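Local structure of hemin ABC transporter, periplasmic hemin-binding protein HutB (Vibrio cholerae, 5KHL) at residues A25-E28 / L29-L33; P84-A87 / L88-L91. The protein probably captures hemin in the periplasm and hands it to an ABC transporter for import into the cell. One frame throughout, in Å; residues are numbered along the deposited sequence.

Interaction 1 of 2, residues A25-E28 / L29-L33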
ATOM      1  N   ALA A  25      -2.787  -6.313  -1.216  1.00 38.31           N
ATOM      2  CA  ALA A  25      -3.927  -5.576  -1.745  1.00 38.25           C
ATOM      3  C   ALA A  25      -5.016  -6.527  -2.236  1.00 41.63           C
ATOM      4  O   ALA A  25      -6.194  -6.190  -2.199  1.00 41.15           O
ATOM      5  CB  ALA A  25      -3.487  -4.650  -2.888  1.00 30.04           C
ATOM      6  N   VAL A  26      -4.627  -7.714  -2.704  1.00 40.33           N
ATOM      7  CA  VAL A  26      -5.635  -8.715  -3.066  1.00 37.23           C
ATOM      8  C   VAL A  26      -6.330  -9.259  -1.813  1.00 36.81           C
ATOM      9  O   VAL A  26      -7.566  -9.294  -1.729  1.00 35.47           O
ATOM     10  CB  VAL A  26      -5.030  -9.890  -3.860  1.00 35.24           C
ATOM     11  CG1 VAL A  26      -6.130 -10.829  -4.313  1.00 33.46           C
ATOM     12  CG2 VAL A  26      -4.242  -9.379  -5.057  1.00 42.73           C
ATOM     13  N   THR A  27      -5.521  -9.672  -0.843  1.00 30.15           N
ATOM     14  CA  THR A  27      -6.026 -10.294   0.372  1.00 36.75           C
ATOM     15  C   THR A  27      -7.035  -9.427   1.129  1.00 31.81           C
ATOM     16  O   THR A  27      -8.056  -9.934   1.576  1.00 41.85           O
ATOM     17  CB  THR A  27      -4.865 -10.645   1.317  1.00 38.60           C
ATOM     18  OG1 THR A  27      -3.992 -11.553   0.653  1.00 36.66           O
ATOM     19  CG2 THR A  27      -5.371 -11.281   2.606  1.00 45.70           C
ATOM     20  N   GLU A  28      -6.753  -8.130   1.265  1.00 32.27           N
ATOM     21  CA  GLU A  28      -7.632  -7.264   2.058  1.00 33.46           C
ATOM     22  C   GLU A  28      -9.016  -7.203   1.406  1.00 34.70           C
ATOM     23  O   GLU A  28     -10.027  -7.324   2.089  1.00 41.16           O
ATOM     24  CB  GLU A  28      -7.034  -5.847   2.267  1.00 40.84           C
ATOM     25  CG  GLU A  28      -6.709  -5.065   1.005  1.00 50.55           C
ATOM     26  CD  GLU A  28      -6.617  -3.541   1.206  1.00 55.36           C
ATOM     27  OE1 GLU A  28      -6.200  -3.061   2.285  1.00 33.46           O
ATOM     28  OE2 GLU A  28      -6.962  -2.816   0.251  1.00 56.79           O
ATOM     29  N   LEU A  29      -9.058  -7.048   0.088  1.00 32.38           N
ATOM     30  CA  LEU A  29     -10.329  -6.970  -0.599  1.00 46.64           C
ATOM     31  C   LEU A  29     -11.083  -8.306  -0.489  1.00 45.58           C
ATOM     32  O   LEU A  29     -12.275  -8.318  -0.162  1.00 51.98           O
ATOM     33  CB  LEU A  29     -10.124  -6.541  -2.062  1.00 33.70           C
ATOM     34  CG  LEU A  29      -9.545  -5.120  -2.205  1.00 39.53           C
ATOM     35  CD1 LEU A  29      -9.425  -4.701  -3.655  1.00 37.45           C
ATOM     36  CD2 LEU A  29     -10.368  -4.105  -1.435  1.00 33.38           C
ATOM     37  N   ILE A  30     -10.380  -9.419  -0.707  1.00 41.33           N
ATOM     38  CA  ILE A  30     -10.964 -10.760  -0.563  1.00 39.59           C
ATOM     39  C   ILE A  30     -11.621 -10.940   0.815  1.00 40.52           C
ATOM     40  O   ILE A  30     -12.739 -11.453   0.934  1.00 44.01           O
ATOM     41  CB  ILE A  30      -9.898 -11.881  -0.800  1.00 40.66           C
ATOM     42  CG1 ILE A  30      -9.361 -11.803  -2.231  1.00 39.37           C
ATOM     43  CG2 ILE A  30     -10.490 -13.273  -0.537  1.00 45.30           C
ATOM     44  CD1 ILE A  30      -8.492 -12.963  -2.644  1.00 40.73           C
ATOM     45  N   LEU A  31     -10.929 -10.487   1.850  1.00 39.57           N
ATOM     46  CA  LEU A  31     -11.487 -10.469   3.195  1.00 48.23           C
ATOM     47  C   LEU A  31     -12.659  -9.479   3.296  1.00 51.52           C
ATOM     48  O   LEU A  31     -13.709  -9.814   3.841  1.00 57.04           O
ATOM     49  CB  LEU A  31     -10.393 -10.124   4.219  1.00 45.73           C
ATOM     50  CG  LEU A  31      -9.554 -11.235   4.871  1.00 45.82           C
ATOM     51  CD1 LEU A  31      -9.053 -12.252   3.867  1.00 42.26           C
ATOM     52  CD2 LEU A  31      -8.371 -10.640   5.641  1.00 39.06           C
ATOM     53  N   ALA A  32     -12.494  -8.272   2.753  1.00 47.90           N
ATOM     54  CA  ALA A  32     -13.523  -7.227   2.892  1.00 48.82           C
ATOM     55  C   ALA A  32     -14.817  -7.654   2.248  1.00 47.79           C
ATOM     56  O   ALA A  32     -15.890  -7.276   2.693  1.00 56.40           O
ATOM     57  CB  ALA A  32     -13.054  -5.911   2.291  1.00 42.10           C
ATOM     58  N   LEU A  33     -14.707  -8.451   1.192  1.00 53.30           N
ATOM     59  CA  LEU A  33     -15.884  -8.911   0.449  1.00 51.57           C
ATOM     60  C   LEU A  33     -16.448 -10.195   1.067  1.00 53.08           C
ATOM     61  O   LEU A  33     -17.349 -10.829   0.516  1.00 58.46           O
ATOM     62  CB  LEU A  33     -15.520  -9.116  -1.023  1.00 49.24           C
ATOM     63  CG  LEU A  33     -15.147  -7.840  -1.789  1.00 47.03           C
ATOM     64  CD1 LEU A  33     -14.283  -8.110  -3.019  1.00 42.87           C
ATOM     65  CD2 LEU A  33     -16.399  -7.090  -2.181  1.00 47.30           C
TER

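Interaction 2 of 2, residues P84-A87 / L88-L91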
ATOM      1  N   PRO A  84       8.134 -15.820 -11.191  1.00 58.92           N
ATOM      2  CA  PRO A  84       8.553 -15.562 -12.573  1.00 65.46           C
ATOM      3  C   PRO A  84       7.554 -16.078 -13.615  1.00 66.55           C
ATOM      4  O   PRO A  84       6.647 -16.858 -13.290  1.00 57.37           O
ATOM      5  CB  PRO A  84       9.883 -16.306 -12.673  1.00 61.86           C
ATOM      6  CG  PRO A  84       9.734 -17.421 -11.741  1.00 58.85           C
ATOM      7  CD  PRO A  84       8.961 -16.866 -10.571  1.00 60.41           C
ATOM      8  N   ASP A  85       7.705 -15.612 -14.850  1.00 64.16           N
ATOM      9  CA  ASP A  85       6.725 -15.921 -15.870  1.00 70.46           C
ATOM     10  C   ASP A  85       6.706 -17.409 -16.173  1.00 74.46           C
ATOM     11  O   ASP A  85       5.658 -17.972 -16.472  1.00 75.65           O
ATOM     12  CB  ASP A  85       6.993 -15.112 -17.132  1.00 79.08           C
ATOM     13  CG  ASP A  85       5.899 -14.102 -17.393  1.00 81.48           C
ATOM     14  OD1 ASP A  85       5.903 -13.039 -16.736  1.00 78.54           O
ATOM     15  OD2 ASP A  85       5.020 -14.379 -18.235  1.00 88.05           O
ATOM     16  N   THR A  86       7.862 -18.046 -16.057  1.00 85.71           N
ATOM     17  CA  THR A  86       7.958 -19.477 -16.304  1.00 91.24           C
ATOM     18  C   THR A  86       7.107 -20.310 -15.331  1.00 94.39           C
ATOM     19  O   THR A  86       6.691 -21.418 -15.659  1.00 99.64           O
ATOM     20  CB  THR A  86       9.416 -19.952 -16.247  1.00 91.00           C
ATOM     21  OG1 THR A  86       9.478 -21.336 -16.614  1.00 99.90           O
ATOM     22  CG2 THR A  86       9.998 -19.750 -14.853  1.00 79.84           C
ATOM     23  N   ALA A  87       6.841 -19.777 -14.143  1.00 80.57           N
ATOM     24  CA  ALA A  87       6.002 -20.481 -13.178  1.00 72.98           C
ATOM     25  C   ALA A  87       4.548 -20.203 -13.498  1.00 63.55           C
ATOM     26  O   ALA A  87       3.686 -21.080 -13.378  1.00 59.66           O
ATOM     27  CB  ALA A  87       6.324 -20.056 -11.760  1.00 52.37           C
ATOM     28  N   LEU A  88       4.279 -18.974 -13.923  1.00 60.75           N
ATOM     29  CA  LEU A  88       2.931 -18.609 -14.292  1.00 56.02           C
ATOM     30  C   LEU A  88       2.428 -19.440 -15.471  1.00 66.95           C
ATOM     31  O   LEU A  88       1.251 -19.780 -15.518  1.00 69.60           O
ATOM     32  CB  LEU A  88       2.856 -17.118 -14.607  1.00 70.56           C
ATOM     33  CG  LEU A  88       3.334 -16.221 -13.457  1.00 64.61           C
ATOM     34  CD1 LEU A  88       3.165 -14.762 -13.828  1.00 50.39           C
ATOM     35  CD2 LEU A  88       2.618 -16.554 -12.149  1.00 45.78           C
ATOM     36  N   GLN A  89       3.302 -19.780 -16.416  1.00 78.16           N
ATOM     37  CA  GLN A  89       2.870 -20.622 -17.542  1.00 87.15           C
ATOM     38  C   GLN A  89       2.536 -22.031 -17.062  1.00 80.65           C
ATOM     39  O   GLN A  89       1.528 -22.601 -17.470  1.00 81.47           O
ATOM     40  CB  GLN A  89       3.925 -20.692 -18.664  1.00 98.77           C
ATOM     41  CG  GLN A  89       5.342 -20.354 -18.243  1.00107.40           C
ATOM     42  CD  GLN A  89       6.425 -20.875 -19.194  1.00119.33           C
ATOM     43  OE1 GLN A  89       6.558 -22.088 -19.407  1.00125.99           O
ATOM     44  NE2 GLN A  89       7.223 -19.957 -19.744  1.00126.66           N
ATOM     45  N   GLN A  90       3.376 -22.576 -16.188  1.00 68.77           N
ATOM     46  CA  GLN A  90       3.149 -23.898 -15.604  1.00 76.07           C
ATOM     47  C   GLN A  90       1.802 -24.003 -14.878  1.00 67.94           C
ATOM     48  O   GLN A  90       1.186 -25.066 -14.828  1.00 71.66           O
ATOM     49  CB  GLN A  90       4.288 -24.250 -14.641  1.00 78.91           C
ATOM     50  CG  GLN A  90       5.657 -24.323 -15.298  1.00 84.50           C
ATOM     51  CD  GLN A  90       6.732 -24.876 -14.375  1.00 85.75           C
ATOM     52  OE1 GLN A  90       6.550 -25.920 -13.733  1.00 87.96           O
ATOM     53  NE2 GLN A  90       7.863 -24.175 -14.303  1.00 80.32           N
ATOM     54  N   LEU A  91       1.345 -22.897 -14.313  1.00 66.02           N
ATOM     55  CA  LEU A  91       0.046 -22.878 -13.661  1.00 62.82           C
ATOM     56  C   LEU A  91      -1.073 -22.819 -14.693  1.00 65.76           C
ATOM     57  O   LEU A  91      -2.017 -23.609 -14.644  1.00 68.68           O
ATOM     58  CB  LEU A  91      -0.036 -21.694 -12.710  1.00 57.12           C
ATOM     59  CG  LEU A  91       1.028 -21.707 -11.620  1.00 55.54           C
ATOM     60  CD1 LEU A  91       0.986 -20.382 -10.862  1.00 51.42           C
ATOM     61  CD2 LEU A  91       0.813 -22.886 -10.679  1.00 50.92           C
TER

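Interaction 1 of 2, residues A25-E28 / L29-L33
Val26 and Ile30, one helical turn apart, lie side by side and point the same way, with CG1 of Val26 meeting CD1 of Ile30 at 3.6 Å. The torsion of Val26 explains the match: CG1 stands anti to the backbone N (chi1 -175°), which sends it along the helix toward Ile30, whose CG1 and CD1 both lie against it. Both side chains rest on strand 19-21, where each touches Ser21. The amide of Ile30 gives a nearly straight bond to Val26 O, 3.0 Å from N to O. On the next face Thr27 and Leu31 also run alongside each other, CG2 of Thr27 reaching CD1 of Leu31 at 4.0 Å. The hydroxyl OG1 of Thr27 is hydrogen-bonded to Ser21 and Ser46; this buried group is therefore well satisfied. Helix 24-32 is the crossover helix of the beta-alpha-beta unit that links strands 19-21 and 39-42 of the parallel sheet in this periplasmic binding protein fold. Two further alpha-helical bonds continue the series, Leu31 N to Thr27 O at 2.9 Å and Ala32 N to Glu28 O at 2.7 Å. Glu28 places CG between its own N and carbonyl carbon (chi1 58°), a conformer uncommon within helices, and from there the chain runs out beside Leu29, OE2 coming 4.0 Å from CD2 of Leu29. Its carboxylate is gripped by two backbone amides, OE2 by Leu256 N and OE1 by Lys257 N, at the start of helix 256-269. Leu29 sets CG over the carbonyl oxygen of Ala25 at 3.5 Å and packs against Arg113 and Ile114 of helix 107-120, which covers this side.

Interaction 2 of 2, residues P84-A87 / L88-L91
Leu88 meets Pro84 across the first turn of helix 85-93: its amide N lies 3.2 Å from Pro84 O, and its CG sits 3.4 Å from the same oxygen. Pro84 is the N-cap residue, and its carbonyl also accepts from the N-H of Ala87, so two donors hold it. The isobutyl group of Leu88 continues inward to Leu76 of strand 75-78. Gln89 comes next, its N bonded to Asp85 O at 3.0 Å. A chi1 of 21°, off the staggered positions and probably strained, sets its CG against two carbonyl oxygens, 3.0 Å from Asp85 O and 3.1 Å from Thr86 O. The amide is laid obliquely across Thr86, with NE2 3.6 Å from Thr86 CA. Helix 85-93 is the connection of a beta-alpha-beta unit between the parallel strands 75-78 and 97-100, with one flank on the sheet; Gln89 lies on the exposed side, Gln90 at the border where helix 65-69 begins to cover it. Gln90 runs alongside Thr86, and its NE2 donates to Thr86 O at 3.3 Å from above the carbonyl plane, well off the lone-pair directions, a bent bond with an N-H...O angle of 141°. Its chain also touches Ala65 and Glu66 of helix 65-69. Leu91 returns to the buried side: its N bonds Ala87 O at 3.1 Å, and its side chain touches Leu68 of helix 65-69 and Leu76 of strand 75-78, with Ala87 covered nearby by Ala65.

How the interactions relate
From the N terminus the chain passes through strand 19-21 into interaction 1, then through strand 39-42, helix 65-69 and strand 75-78 before interaction 2 and strand 97-100. Each contact is local to one helix and closes no more than successive helical turns; the two follow in series, neither nesting nor crossing. Both helices serve the same parallel sheet, ordered 39-42, 19-21, 75-78, 97-100. Residues 25-33 join the sheet to helices 107-120, 125-143 and 256-269, whereas residues 84-91 join it to helix 65-69 at the periphery. Their centres are 24 Å apart and their nearest atoms about 12 Å, without touching.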